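2-C-methyl-D-erythritol 4-phosphate cytidylyltransferase (Neisseria gonorrhoeae, PDB 1VGW) probably catalyses the transfer of a cytidylyl group from CTP to 2-C-methyl-D-erythritol 4-phosphate, an early step of isoprenoid biosynthesis by the DXP pathway. Local coordinates at residues B[6-11]-B[105-110]; B[42-47]-B[115-120]; B[50-55]-B[73-78]. All blocks are in the same frame, centred on the assembly; numbering follows the deposited sequence.

Contact 1: B[6-11]-B[105-110]; sequences KNIALI and DNILVH
Lys6 and Asp105 meet where two parallel strands begin, and from there five backbone hydrogen bonds zip 6-11 to 105-110. The N-H groups of Asn106, Leu108 and His110 reach the carbonyls of Lys6, Ile8 and Leu10, while Ile8 N binds Asn106 O and Leu10 N binds Leu108 O at 2.8 Å. On the other side Ala9 and Ile11 bond to strand 52-56, and Asn7 N to the carboxylate of Asp51.

Among polar side chains, Asp105 OD1 accepts Lys6 N at 2.7 Å, from above the carboxylate plane; OD2 binds Ala102 N. Asn7 and Asn106 lie side by side, amide planes 17° apart: both set CG opposite the carbonyl carbon (chi1 -76° and -62°), and Asn106 ND2 gives Asn7 OD1 a weak 3.3 Å bond. Their stronger partners are the carbonyls of Ala49 and Gly130.

Between the strands, apolar contact lies on the face of Ile8, Leu10 and Ile107, where Leu10 CD2 rests on Ile107 CG2 at 4.0 Å. On the other face small Ala9 admits Phe44 of helix 36-45, and Leu108 reaches helix 119-129. Buried aliphatic residues suit this parallel centre of the Rossmann-like sheet of GT-A nucleotidyltransferases.

Contact 2: B[42-47]-B[115-120]; sequences GIFERH and CCLPSE
Ile43 reaches from the last turn of helix 36-45 to the backbone of 115-120 with two of its methyl groups. CD1, at the end of the extended branch, lies 3.6 Å from Cys115 O, and CG2 lies 3.7 Å from Leu117 O. A beta-branched residue suits this place because it offers a methyl to each carbonyl oxygen, in van der Waals contact.

Leu117, buried, answers from the other segment by pointing at the helix. Its chi1 of 165° places CG opposite the backbone N and carries CD2 to Phe44 CZ at 4.1 Å; the two side chains cross at about a right angle, and the methyl approaches the ring obliquely. The same CD2 also lies near Ile43 CG2. The Phe44 ring is held from further sides, by an edge-to-face contact with His110 and by Leu122 of helix 119-129.

Nearer the surface the contact becomes polar. His47 presents the edge of its imidazole to Ser119, whose carbonyl O is 3.4 Å from His47 CE1. A water in the plane of the ring joins the pair, 2.9 Å from His47 ND1 and 3.2 Å from Ser119 OG. The backbone bond from His47 N to Phe44 O, 3.0 Å long, ties the chain just past the helix end back to its last turn. Pro118, at the N-cap position, suits the start of helix 119-129, where its missing N-H costs no helical bond.

Cys115 packs against Val40 and Val224, about 9 Å from the side chain of Lys214, which is predicted to position 2-C-methyl-D-erythritol 4-phosphate for attack. Such packing of one helix end on the start of another, on one face of the parallel part of the mixed central sheet, belongs to the layered alpha/beta architecture of a Rossmann-like domain.

Contact 3: B[50-55]-B[73-78]; sequences VDLTVV and QVRVWK
Val54 and Trp77 form the aromatic part of this contact: Val54 CG1 sits over one face of the indole, 3.9 Å from the centroid of its six-membered ring and 17° off the normal, a CH-pi contact. The indole also meets Lys94 in a cation-pi interaction and packs on Leu95, both of helix 84-98. The broad indole, itself partly exposed, suits covering the buried valine.

Three backbone bonds, the first two nearly straight, pair the parallel strands: Arg75 N to Thr53 O, Val55 N to Arg75 O and Trp77 N to Val55 O, the last 3.0 Å long.

Side-chain contacts flank them. Val55 CG2 meets Val74 CG1 at 3.9 Å on the face covered by helix 36-45. On the side of Val54, Leu52 CD1 comes in van der Waals contact to the edge of the Arg75 guanidinium, 4.0 Å from NE; the bend at chi2 (-132°) sets the long arginine chain across the leucine.

Val74 O is bound by the side chain of Gln68, from helix 63-70. That helix links strands 52-56 and 75-77, making this the strand pairing of a beta-alpha-beta crossover at the sheet margin.

How the contacts relate
From the N terminus, strand 7-12 enters the sheet first, helix 36-45 follows and packs on it, and strand 52-56 then returns beside strand 7-12, bonding through Ala9 and Val54. Contact 3 closes the shortest loop, through helix 63-70, and is nested inside the loops of both other contacts. Strand 106-109 closes contact 1 on the far side of strand 7-12 from strand 52-56, and the chain runs on through 115-120 to close contact 2. Contacts 1 and 2 therefore cross along the sequence. Phe44, common to the helix layer and the sheet, packs on Thr53 of contact 3, and Glu45 beside it packs on Val74.

Contact 1: B[6-11]-B[105-110]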
ATOM      1  N   LYS B   6     -27.293   2.996  17.479  1.00 32.91           N
ATOM      2  CA  LYS B   6     -27.226   2.187  16.282  1.00 34.73           C
ATOM      3  C   LYS B   6     -25.976   2.341  15.425  1.00 34.35           C
ATOM      4  O   LYS B   6     -25.361   3.412  15.345  1.00 33.28           O
ATOM      5  CB  LYS B   6     -28.438   2.502  15.377  1.00 35.42           C
ATOM      6  CG  LYS B   6     -29.769   2.040  15.950  1.00 41.77           C
ATOM      7  CD  LYS B   6     -30.870   2.708  15.099  1.00 49.67           C
ATOM      8  CE  LYS B   6     -32.246   2.561  15.739  1.00 53.11           C
ATOM      9  NZ  LYS B   6     -33.175   3.622  15.177  1.00 57.60           N
ATOM     10  N   ASN B   7     -25.713   1.268  14.667  1.00 32.45           N
ATOM     11  CA  ASN B   7     -24.581   1.233  13.716  1.00 29.11           C
ATOM     12  C   ASN B   7     -25.131   1.091  12.293  1.00 28.79           C
ATOM     13  O   ASN B   7     -25.695   0.013  11.994  1.00 26.87           O
ATOM     14  CB  ASN B   7     -23.698   0.039  14.052  1.00 27.06           C
ATOM     15  CG  ASN B   7     -22.854   0.333  15.280  1.00 31.69           C
ATOM     16  OD1 ASN B   7     -22.219   1.394  15.317  1.00 31.86           O
ATOM     17  ND2 ASN B   7     -22.843  -0.592  16.214  1.00 33.00           N
ATOM     18  N   ILE B   8     -25.037   2.142  11.495  1.00 26.25           N
ATOM     19  CA  ILE B   8     -25.566   2.137  10.138  1.00 27.97           C
ATOM     20  C   ILE B   8     -24.521   2.269   9.033  1.00 28.15           C
ATOM     21  O   ILE B   8     -23.818   3.294   8.924  1.00 27.12           O
ATOM     22  CB  ILE B   8     -26.591   3.283   9.975  1.00 26.21           C
ATOM     23  CG1 ILE B   8     -27.689   3.198  11.063  1.00 22.93           C
ATOM     24  CG2 ILE B   8     -27.241   3.308   8.610  1.00 22.41           C
ATOM     25  CD1 ILE B   8     -28.423   4.516  11.213  1.00 16.87           C
ATOM     26  N   ALA B   9     -24.421   1.293   8.134  1.00 28.38           N
ATOM     27  CA  ALA B   9     -23.449   1.368   7.016  1.00 26.81           C
ATOM     28  C   ALA B   9     -23.964   2.211   5.869  1.00 26.01           C
ATOM     29  O   ALA B   9     -25.163   2.096   5.491  1.00 25.46           O
ATOM     30  CB  ALA B   9     -23.099  -0.012   6.480  1.00 26.82           C
ATOM     31  N   LEU B  10     -23.130   3.120   5.362  1.00 23.45           N
ATOM     32  CA  LEU B  10     -23.584   3.946   4.200  1.00 25.04           C
ATOM     33  C   LEU B  10     -22.528   3.781   3.083  1.00 26.21           C
ATOM     34  O   LEU B  10     -21.315   3.954   3.270  1.00 24.47           O
ATOM     35  CB  LEU B  10     -23.802   5.384   4.580  1.00 22.25           C
ATOM     36  CG  LEU B  10     -24.102   6.453   3.581  1.00 25.79           C
ATOM     37  CD1 LEU B  10     -25.485   6.270   2.951  1.00 22.25           C
ATOM     38  CD2 LEU B  10     -24.059   7.885   4.168  1.00 22.51           C
ATOM     39  N   ILE B  11     -22.990   3.375   1.913  1.00 28.35           N
ATOM     40  CA  ILE B  11     -22.099   3.054   0.768  1.00 28.70           C
ATOM     41  C   ILE B  11     -22.456   3.890  -0.446  1.00 28.78           C
ATOM     42  O   ILE B  11     -23.520   3.732  -1.044  1.00 29.55           O
ATOM     43  CB  ILE B  11     -22.293   1.538   0.426  1.00 35.31           C
ATOM     44  CG1 ILE B  11     -21.731   0.672   1.570  1.00 33.01           C
ATOM     45  CG2 ILE B  11     -21.594   1.178  -0.892  1.00 32.11           C
ATOM     46  CD1 ILE B  11     -22.033  -0.785   1.455  1.00 35.68           C
ATOM     47  N   ASP B 105     -26.591   8.237  16.647  1.00 25.53           N
ATOM     48  CA  ASP B 105     -26.241   6.930  16.071  1.00 26.22           C
ATOM     49  C   ASP B 105     -24.986   7.061  15.178  1.00 24.87           C
ATOM     50  O   ASP B 105     -24.724   8.144  14.642  1.00 25.82           O
ATOM     51  CB  ASP B 105     -27.391   6.467  15.152  1.00 25.20           C
ATOM     52  CG  ASP B 105     -28.611   5.975  15.931  1.00 25.72           C
ATOM     53  OD1 ASP B 105     -28.467   5.345  16.982  1.00 29.08           O
ATOM     54  OD2 ASP B 105     -29.747   6.232  15.472  1.00 25.83           O
ATOM     55  N   ASN B 106     -24.243   6.012  14.960  1.00 24.96           N
ATOM     56  CA  ASN B 106     -23.057   5.989  14.130  1.00 27.37           C
ATOM     57  C   ASN B 106     -23.319   5.697  12.642  1.00 28.14           C
ATOM     58  O   ASN B 106     -24.098   4.789  12.288  1.00 28.97           O
ATOM     59  CB  ASN B 106     -22.095   4.916  14.698  1.00 21.76           C
ATOM     60  CG  ASN B 106     -21.619   5.193  16.086  1.00 24.99           C
ATOM     61  OD1 ASN B 106     -21.226   6.310  16.435  1.00 24.41           O
ATOM     62  ND2 ASN B 106     -21.594   4.185  16.977  1.00 20.54           N
ATOM     63  N   ILE B 107     -22.673   6.447  11.752  1.00 29.02           N
ATOM     64  CA  ILE B 107     -22.790   6.212  10.271  1.00 26.68           C
ATOM     65  C   ILE B 107     -21.429   5.709   9.761  1.00 27.24           C
ATOM     66  O   ILE B 107     -20.427   6.436  10.032  1.00 27.81           O
ATOM     67  CB  ILE B 107     -23.065   7.517   9.556  1.00 27.26           C
ATOM     68  CG1 ILE B 107     -24.282   8.274  10.083  1.00 24.89           C
ATOM     69  CG2 ILE B 107     -23.130   7.368   8.031  1.00 28.79           C
ATOM     70  CD1 ILE B 107     -25.610   7.566   9.946  1.00 27.54           C
ATOM     71  N   LEU B 108     -21.300   4.479   9.296  1.00 25.18           N
ATOM     72  CA  LEU B 108     -19.998   3.971   8.797  1.00 24.00           C
ATOM     73  C   LEU B 108     -19.911   4.137   7.263  1.00 24.89           C
ATOM     74  O   LEU B 108     -20.642   3.416   6.558  1.00 26.58           O
ATOM     75  CB  LEU B 108     -19.816   2.508   9.152  1.00 16.73           C
ATOM     76  CG  LEU B 108     -19.490   2.130  10.582  1.00 24.13           C
ATOM     77  CD1 LEU B 108     -20.753   2.241  11.499  1.00 18.88           C
ATOM     78  CD2 LEU B 108     -18.995   0.700  10.672  1.00 22.39           C
ATOM     79  N   VAL B 109     -19.193   5.112   6.748  1.00 26.17           N
ATOM     80  CA  VAL B 109     -19.085   5.417   5.317  1.00 26.70           C
ATOM     81  C   VAL B 109     -18.025   4.545   4.632  1.00 27.37           C
ATOM     82  O   VAL B 109     -16.848   4.613   4.923  1.00 27.65           O
ATOM     83  CB  VAL B 109     -18.854   6.896   5.027  1.00 26.02           C
ATOM     84  CG1 VAL B 109     -19.118   7.302   3.559  1.00 20.49           C
ATOM     85  CG2 VAL B 109     -19.778   7.818   5.867  1.00 23.36           C
ATOM     86  N   HIS B 110     -18.461   3.620   3.761  1.00 27.21           N
ATOM     87  CA  HIS B 110     -17.528   2.675   3.135  1.00 28.80           C
ATOM     88  C   HIS B 110     -17.502   2.725   1.606  1.00 26.49           C
ATOM     89  O   HIS B 110     -18.564   2.822   1.013  1.00 26.00           O
ATOM     90  CB  HIS B 110     -17.908   1.240   3.516  1.00 26.08           C
ATOM     91  CG  HIS B 110     -16.872   0.217   3.196  1.00 25.67           C
ATOM     92  ND1 HIS B 110     -15.636   0.189   3.794  1.00 29.90           N
ATOM     93  CD2 HIS B 110     -16.890  -0.834   2.337  1.00 25.15           C
ATOM     94  CE1 HIS B 110     -14.920  -0.842   3.311  1.00 29.44           C
ATOM     95  NE2 HIS B 110     -15.682  -1.469   2.435  1.00 26.42           N
TER

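Contact 2: B[42-47]-B[115-120]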
ATOM      1  N   GLY B  42     -22.518  -8.091   1.475  1.00 36.63           N
ATOM      2  CA  GLY B  42     -22.384  -9.344   2.153  1.00 35.04           C
ATOM      3  C   GLY B  42     -21.619  -9.228   3.448  1.00 36.12           C
ATOM      4  O   GLY B  42     -21.936  -9.919   4.435  1.00 36.97           O
ATOM      5  N   ILE B  43     -20.603  -8.386   3.485  1.00 35.34           N
ATOM      6  CA  ILE B  43     -19.805  -8.221   4.706  1.00 34.44           C
ATOM      7  C   ILE B  43     -20.592  -7.548   5.819  1.00 34.60           C
ATOM      8  O   ILE B  43     -20.453  -7.912   6.980  1.00 33.17           O
ATOM      9  CB  ILE B  43     -18.531  -7.419   4.377  1.00 32.72           C
ATOM     10  CG1 ILE B  43     -17.672  -8.251   3.369  1.00 34.24           C
ATOM     11  CG2 ILE B  43     -17.716  -7.108   5.609  1.00 25.14           C
ATOM     12  CD1 ILE B  43     -16.605  -7.326   2.710  1.00 37.32           C
ATOM     13  N   PHE B  44     -21.420  -6.550   5.530  1.00 34.71           N
ATOM     14  CA  PHE B  44     -22.190  -5.850   6.535  1.00 36.58           C
ATOM     15  C   PHE B  44     -23.455  -6.590   6.962  1.00 39.23           C
ATOM     16  O   PHE B  44     -23.745  -6.711   8.168  1.00 35.84           O
ATOM     17  CB  PHE B  44     -22.564  -4.435   6.034  1.00 32.59           C
ATOM     18  CG  PHE B  44     -21.346  -3.560   5.843  1.00 36.95           C
ATOM     19  CD1 PHE B  44     -20.778  -2.856   6.875  1.00 33.51           C
ATOM     20  CD2 PHE B  44     -20.758  -3.464   4.577  1.00 36.72           C
ATOM     21  CE1 PHE B  44     -19.637  -2.102   6.687  1.00 36.80           C
ATOM     22  CE2 PHE B  44     -19.637  -2.697   4.380  1.00 36.81           C
ATOM     23  CZ  PHE B  44     -19.072  -1.996   5.422  1.00 38.48           C
ATOM     24  N   GLU B  45     -24.213  -7.126   5.990  1.00 40.44           N
ATOM     25  CA  GLU B  45     -25.418  -7.874   6.279  1.00 42.55           C
ATOM     26  C   GLU B  45     -25.170  -9.079   7.160  1.00 42.76           C
ATOM     27  O   GLU B  45     -26.054  -9.399   7.981  1.00 41.93           O
ATOM     28  CB  GLU B  45     -26.197  -8.238   5.029  1.00 46.68           C
ATOM     29  CG  GLU B  45     -26.768  -6.957   4.360  1.00 50.70           C
ATOM     30  CD  GLU B  45     -28.140  -6.648   4.948  1.00 51.66           C
ATOM     31  OE1 GLU B  45     -28.380  -5.514   5.405  1.00 47.23           O
ATOM     32  OE2 GLU B  45     -28.989  -7.572   4.936  1.00 54.31           O
ATOM     33  N   ARG B  46     -23.976  -9.662   7.153  1.00 42.12           N
ATOM     34  CA  ARG B  46     -23.694 -10.783   8.035  1.00 43.64           C
ATOM     35  C   ARG B  46     -23.050 -10.390   9.346  1.00 43.50           C
ATOM     36  O   ARG B  46     -22.686 -11.263  10.164  1.00 44.87           O
ATOM     37  CB  ARG B  46     -22.817 -11.818   7.309  1.00 46.47           C
ATOM     38  CG  ARG B  46     -21.334 -11.701   7.536  1.00 51.13           C
ATOM     39  CD  ARG B  46     -20.585 -12.961   7.040  1.00 55.62           C
ATOM     40  NE  ARG B  46     -20.133 -12.761   5.661  1.00 58.85           N
ATOM     41  CZ  ARG B  46     -20.903 -12.658   4.593  1.00 59.69           C
ATOM     42  NH1 ARG B  46     -22.233 -12.747   4.684  1.00 64.36           N
ATOM     43  NH2 ARG B  46     -20.369 -12.419   3.404  1.00 56.42           N
ATOM     44  N   HIS B  47     -22.790  -9.120   9.578  1.00 42.24           N
ATOM     45  CA  HIS B  47     -22.115  -8.673  10.793  1.00 40.40           C
ATOM     46  C   HIS B  47     -23.116  -8.300  11.861  1.00 40.50           C
ATOM     47  O   HIS B  47     -23.932  -7.381  11.693  1.00 38.88           O
ATOM     48  CB  HIS B  47     -21.212  -7.475  10.451  1.00 41.61           C
ATOM     49  CG  HIS B  47     -20.103  -7.324  11.443  1.00 39.69           C
ATOM     50  ND1 HIS B  47     -18.830  -7.802  11.186  1.00 39.79           N
ATOM     51  CD2 HIS B  47     -20.082  -6.794  12.677  1.00 39.06           C
ATOM     52  CE1 HIS B  47     -18.065  -7.577  12.245  1.00 38.90           C
ATOM     53  NE2 HIS B  47     -18.805  -6.964  13.164  1.00 41.74           N
ATOM     54  N   CYS B 115     -13.956  -4.470  -1.319  1.00 38.85           N
ATOM     55  CA  CYS B 115     -14.706  -5.672  -1.084  1.00 39.54           C
ATOM     56  C   CYS B 115     -14.028  -6.752  -0.308  1.00 39.09           C
ATOM     57  O   CYS B 115     -14.601  -7.857  -0.197  1.00 41.52           O
ATOM     58  CB  CYS B 115     -15.319  -6.242  -2.375  1.00 46.02           C
ATOM     59  SG  CYS B 115     -14.115  -6.681  -3.684  1.00 43.84           S
ATOM     60  N   CYS B 116     -12.887  -6.516   0.277  1.00 38.60           N
ATOM     61  CA  CYS B 116     -12.180  -7.531   1.047  1.00 37.36           C
ATOM     62  C   CYS B 116     -11.944  -7.088   2.478  1.00 37.53           C
ATOM     63  O   CYS B 116     -11.031  -7.576   3.142  1.00 36.70           O
ATOM     64  CB  CYS B 116     -10.844  -7.845   0.342  1.00 40.84           C
ATOM     65  SG  CYS B 116     -11.131  -8.697  -1.266  1.00 43.90           S
ATOM     66  N   LEU B 117     -12.782  -6.173   2.973  1.00 36.88           N
ATOM     67  CA  LEU B 117     -12.659  -5.696   4.344  1.00 38.08           C
ATOM     68  C   LEU B 117     -12.864  -6.839   5.330  1.00 38.33           C
ATOM     69  O   LEU B 117     -13.984  -7.344   5.437  1.00 38.48           O
ATOM     70  CB  LEU B 117     -13.787  -4.647   4.561  1.00 38.92           C
ATOM     71  CG  LEU B 117     -14.060  -4.293   6.040  1.00 38.44           C
ATOM     72  CD1 LEU B 117     -12.899  -3.494   6.596  1.00 30.34           C
ATOM     73  CD2 LEU B 117     -15.407  -3.628   6.223  1.00 31.05           C
ATOM     74  N   PRO B 118     -11.845  -7.255   6.052  1.00 38.53           N
ATOM     75  CA  PRO B 118     -11.956  -8.322   7.006  1.00 38.81           C
ATOM     76  C   PRO B 118     -12.971  -8.045   8.103  1.00 41.39           C
ATOM     77  O   PRO B 118     -12.883  -7.114   8.917  1.00 41.54           O
ATOM     78  CB  PRO B 118     -10.587  -8.428   7.666  1.00 38.04           C
ATOM     79  CG  PRO B 118      -9.761  -7.364   7.119  1.00 38.65           C
ATOM     80  CD  PRO B 118     -10.475  -6.713   5.975  1.00 39.12           C
ATOM     81  N   SER B 119     -13.835  -9.037   8.339  1.00 42.51           N
ATOM     82  CA  SER B 119     -14.810  -8.958   9.410  1.00 43.98           C
ATOM     83  C   SER B 119     -14.204  -8.555  10.744  1.00 44.11           C
ATOM     84  O   SER B 119     -14.777  -7.809  11.531  1.00 44.13           O
ATOM     85  CB  SER B 119     -15.451 -10.362   9.566  1.00 44.23           C
ATOM     86  OG  SER B 119     -16.621 -10.182  10.337  1.00 50.20           O
ATOM     87  N   GLU B 120     -13.013  -9.052  11.060  1.00 44.48           N
ATOM     88  CA  GLU B 120     -12.338  -8.701  12.294  1.00 46.62           C
ATOM     89  C   GLU B 120     -12.011  -7.206  12.368  1.00 45.76           C
ATOM     90  O   GLU B 120     -12.054  -6.595  13.448  1.00 45.42           O
ATOM     91  CB  GLU B 120     -11.042  -9.528  12.406  1.00 51.92           C
ATOM     92  CG  GLU B 120     -10.679  -9.888  13.828  1.00 59.42           C
ATOM     93  CD  GLU B 120      -9.534 -10.872  13.963  1.00 66.40           C
ATOM     94  OE1 GLU B 120      -8.864 -10.875  15.039  1.00 65.88           O
ATOM     95  OE2 GLU B 120      -9.291 -11.679  13.030  1.00 66.30           O
TER
HETATM   96  O   HOH W   1     -18.958  -8.998   8.520  1.00 49.14           O

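Contact 3: B[50-55]-B[73-78]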
ATOM      1  N   VAL B  50     -24.054  -4.541  13.089  1.00 37.82           N
ATOM      2  CA  VAL B  50     -24.550  -3.534  12.137  1.00 33.75           C
ATOM      3  C   VAL B  50     -26.048  -3.664  12.122  1.00 34.11           C
ATOM      4  O   VAL B  50     -26.534  -4.784  12.017  1.00 38.09           O
ATOM      5  CB  VAL B  50     -23.928  -3.756  10.744  1.00 32.60           C
ATOM      6  CG1 VAL B  50     -24.541  -2.901   9.635  1.00 27.72           C
ATOM      7  CG2 VAL B  50     -22.435  -3.453  10.831  1.00 27.10           C
ATOM      8  N   ASP B  51     -26.796  -2.593  12.228  1.00 33.16           N
ATOM      9  CA  ASP B  51     -28.243  -2.678  12.328  1.00 30.90           C
ATOM     10  C   ASP B  51     -28.955  -2.369  11.029  1.00 32.05           C
ATOM     11  O   ASP B  51     -30.154  -2.629  10.900  1.00 31.69           O
ATOM     12  CB  ASP B  51     -28.705  -1.640  13.413  1.00 31.72           C
ATOM     13  CG  ASP B  51     -27.946  -1.856  14.703  1.00 37.32           C
ATOM     14  OD1 ASP B  51     -28.050  -2.963  15.286  1.00 40.91           O
ATOM     15  OD2 ASP B  51     -27.139  -0.977  15.105  1.00 37.43           O
ATOM     16  N   LEU B  52     -28.287  -1.717  10.082  1.00 29.70           N
ATOM     17  CA  LEU B  52     -28.892  -1.349   8.825  1.00 30.14           C
ATOM     18  C   LEU B  52     -27.766  -1.041   7.811  1.00 32.24           C
ATOM     19  O   LEU B  52     -26.631  -0.723   8.220  1.00 29.65           O
ATOM     20  CB  LEU B  52     -29.773  -0.107   9.010  1.00 31.32           C
ATOM     21  CG  LEU B  52     -30.524   0.445   7.817  1.00 33.25           C
ATOM     22  CD1 LEU B  52     -31.807  -0.345   7.534  1.00 39.32           C
ATOM     23  CD2 LEU B  52     -30.891   1.908   7.961  1.00 26.09           C
ATOM     24  N   THR B  53     -28.108  -1.189   6.538  1.00 30.10           N
ATOM     25  CA  THR B  53     -27.178  -0.927   5.438  1.00 28.14           C
ATOM     26  C   THR B  53     -27.913  -0.184   4.336  1.00 28.81           C
ATOM     27  O   THR B  53     -29.059  -0.498   3.991  1.00 28.02           O
ATOM     28  CB  THR B  53     -26.552  -2.224   4.923  1.00 29.22           C
ATOM     29  OG1 THR B  53     -25.819  -2.835   5.988  1.00 26.05           O
ATOM     30  CG2 THR B  53     -25.679  -2.033   3.714  1.00 25.58           C
ATOM     31  N   VAL B  54     -27.335   0.928   3.890  1.00 27.89           N
ATOM     32  CA  VAL B  54     -27.922   1.727   2.829  1.00 29.16           C
ATOM     33  C   VAL B  54     -26.879   1.934   1.699  1.00 29.28           C
ATOM     34  O   VAL B  54     -25.701   2.026   2.035  1.00 28.44           O
ATOM     35  CB  VAL B  54     -28.358   3.112   3.313  1.00 30.58           C
ATOM     36  CG1 VAL B  54     -29.134   3.871   2.254  1.00 27.52           C
ATOM     37  CG2 VAL B  54     -29.240   2.986   4.582  1.00 34.02           C
ATOM     38  N   VAL B  55     -27.332   1.912   0.463  1.00 27.99           N
ATOM     39  CA  VAL B  55     -26.513   2.098  -0.729  1.00 29.36           C
ATOM     40  C   VAL B  55     -27.130   3.256  -1.518  1.00 28.04           C
ATOM     41  O   VAL B  55     -28.360   3.202  -1.641  1.00 28.88           O
ATOM     42  CB  VAL B  55     -26.524   0.890  -1.698  1.00 33.56           C
ATOM     43  CG1 VAL B  55     -25.500   1.175  -2.825  1.00 31.76           C
ATOM     44  CG2 VAL B  55     -26.151  -0.402  -1.000  1.00 32.70           C
ATOM     45  N   GLN B  73     -33.462  -6.558   2.855  1.00 30.74           N
ATOM     46  CA  GLN B  73     -33.367  -5.592   3.943  1.00 35.76           C
ATOM     47  C   GLN B  73     -32.481  -4.397   3.663  1.00 36.54           C
ATOM     48  O   GLN B  73     -32.572  -3.381   4.377  1.00 37.66           O
ATOM     49  CB  GLN B  73     -32.969  -6.278   5.265  1.00 37.79           C
ATOM     50  CG  GLN B  73     -34.193  -6.905   5.935  1.00 34.70           C
ATOM     51  CD  GLN B  73     -33.839  -7.809   7.079  1.00 36.81           C
ATOM     52  OE1 GLN B  73     -32.725  -8.319   7.192  1.00 40.55           O
ATOM     53  NE2 GLN B  73     -34.831  -8.059   7.933  1.00 34.00           N
ATOM     54  N   VAL B  74     -31.599  -4.455   2.668  1.00 35.47           N
ATOM     55  CA  VAL B  74     -30.762  -3.298   2.336  1.00 33.45           C
ATOM     56  C   VAL B  74     -31.591  -2.214   1.677  1.00 34.38           C
ATOM     57  O   VAL B  74     -32.519  -2.461   0.914  1.00 33.22           O
ATOM     58  CB  VAL B  74     -29.635  -3.757   1.385  1.00 30.03           C
ATOM     59  CG1 VAL B  74     -28.906  -2.591   0.748  1.00 26.06           C
ATOM     60  CG2 VAL B  74     -28.698  -4.675   2.110  1.00 25.56           C
ATOM     61  N   ARG B  75     -31.283  -0.937   1.973  1.00 36.84           N
ATOM     62  CA  ARG B  75     -32.082   0.131   1.349  1.00 37.94           C
ATOM     63  C   ARG B  75     -31.349   0.740   0.175  1.00 39.91           C
ATOM     64  O   ARG B  75     -30.247   1.267   0.349  1.00 40.77           O
ATOM     65  CB  ARG B  75     -32.409   1.184   2.402  1.00 43.04           C
ATOM     66  CG  ARG B  75     -33.044   0.521   3.653  1.00 40.24           C
ATOM     67  CD  ARG B  75     -34.297   1.344   3.987  1.00 40.31           C
ATOM     68  NE  ARG B  75     -34.822   0.919   5.303  1.00 36.90           N
ATOM     69  CZ  ARG B  75     -36.060   1.255   5.649  1.00 34.84           C
ATOM     70  NH1 ARG B  75     -36.782   1.981   4.820  1.00 31.17           N
ATOM     71  NH2 ARG B  75     -36.539   0.887   6.820  1.00 35.47           N
ATOM     72  N   VAL B  76     -31.958   0.684  -1.015  1.00 38.50           N
ATOM     73  CA  VAL B  76     -31.304   1.211  -2.201  1.00 36.90           C
ATOM     74  C   VAL B  76     -31.918   2.551  -2.538  1.00 38.14           C
ATOM     75  O   VAL B  76     -33.012   2.585  -3.105  1.00 37.75           O
ATOM     76  CB  VAL B  76     -31.409   0.201  -3.368  1.00 36.01           C
ATOM     77  CG1 VAL B  76     -31.055   0.847  -4.701  1.00 35.83           C
ATOM     78  CG2 VAL B  76     -30.484  -0.998  -3.144  1.00 28.19           C
ATOM     79  N   TRP B  77     -31.242   3.657  -2.217  1.00 38.81           N
ATOM     80  CA  TRP B  77     -31.812   4.982  -2.512  1.00 40.80           C
ATOM     81  C   TRP B  77     -31.270   5.559  -3.809  1.00 41.14           C
ATOM     82  O   TRP B  77     -30.075   5.428  -4.123  1.00 39.76           O
ATOM     83  CB  TRP B  77     -31.508   5.955  -1.353  1.00 41.89           C
ATOM     84  CG  TRP B  77     -32.242   5.639  -0.079  1.00 44.73           C
ATOM     85  CD1 TRP B  77     -33.331   4.804   0.067  1.00 39.85           C
ATOM     86  CD2 TRP B  77     -31.972   6.202   1.212  1.00 42.81           C
ATOM     87  NE1 TRP B  77     -33.724   4.806   1.372  1.00 46.56           N
ATOM     88  CE2 TRP B  77     -32.922   5.655   2.104  1.00 44.62           C
ATOM     89  CE3 TRP B  77     -31.045   7.123   1.696  1.00 41.08           C
ATOM     90  CZ2 TRP B  77     -32.945   5.961   3.468  1.00 42.80           C
ATOM     91  CZ3 TRP B  77     -31.056   7.416   3.058  1.00 43.45           C
ATOM     92  CH2 TRP B  77     -32.003   6.847   3.927  1.00 40.84           C
ATOM     93  N   LYS B  78     -32.099   6.284  -4.551  1.00 42.28           N
ATOM     94  CA  LYS B  78     -31.623   6.807  -5.842  1.00 47.29           C
ATOM     95  C   LYS B  78     -31.471   8.305  -5.858  1.00 48.09           C
ATOM     96  O   LYS B  78     -32.029   9.015  -6.691  1.00 49.72           O
ATOM     97  CB  LYS B  78     -32.531   6.321  -6.990  1.00 47.88           C
ATOM     98  CG  LYS B  78     -32.561   4.794  -7.091  1.00 46.35           C
ATOM     99  CD  LYS B  78     -33.410   4.334  -8.250  1.00 49.53           C
ATOM    100  CE  LYS B  78     -33.445   2.816  -8.339  1.00 51.90           C
ATOM    101  NZ  LYS B  78     -34.459   2.371  -9.329  1.00 56.79           N
TER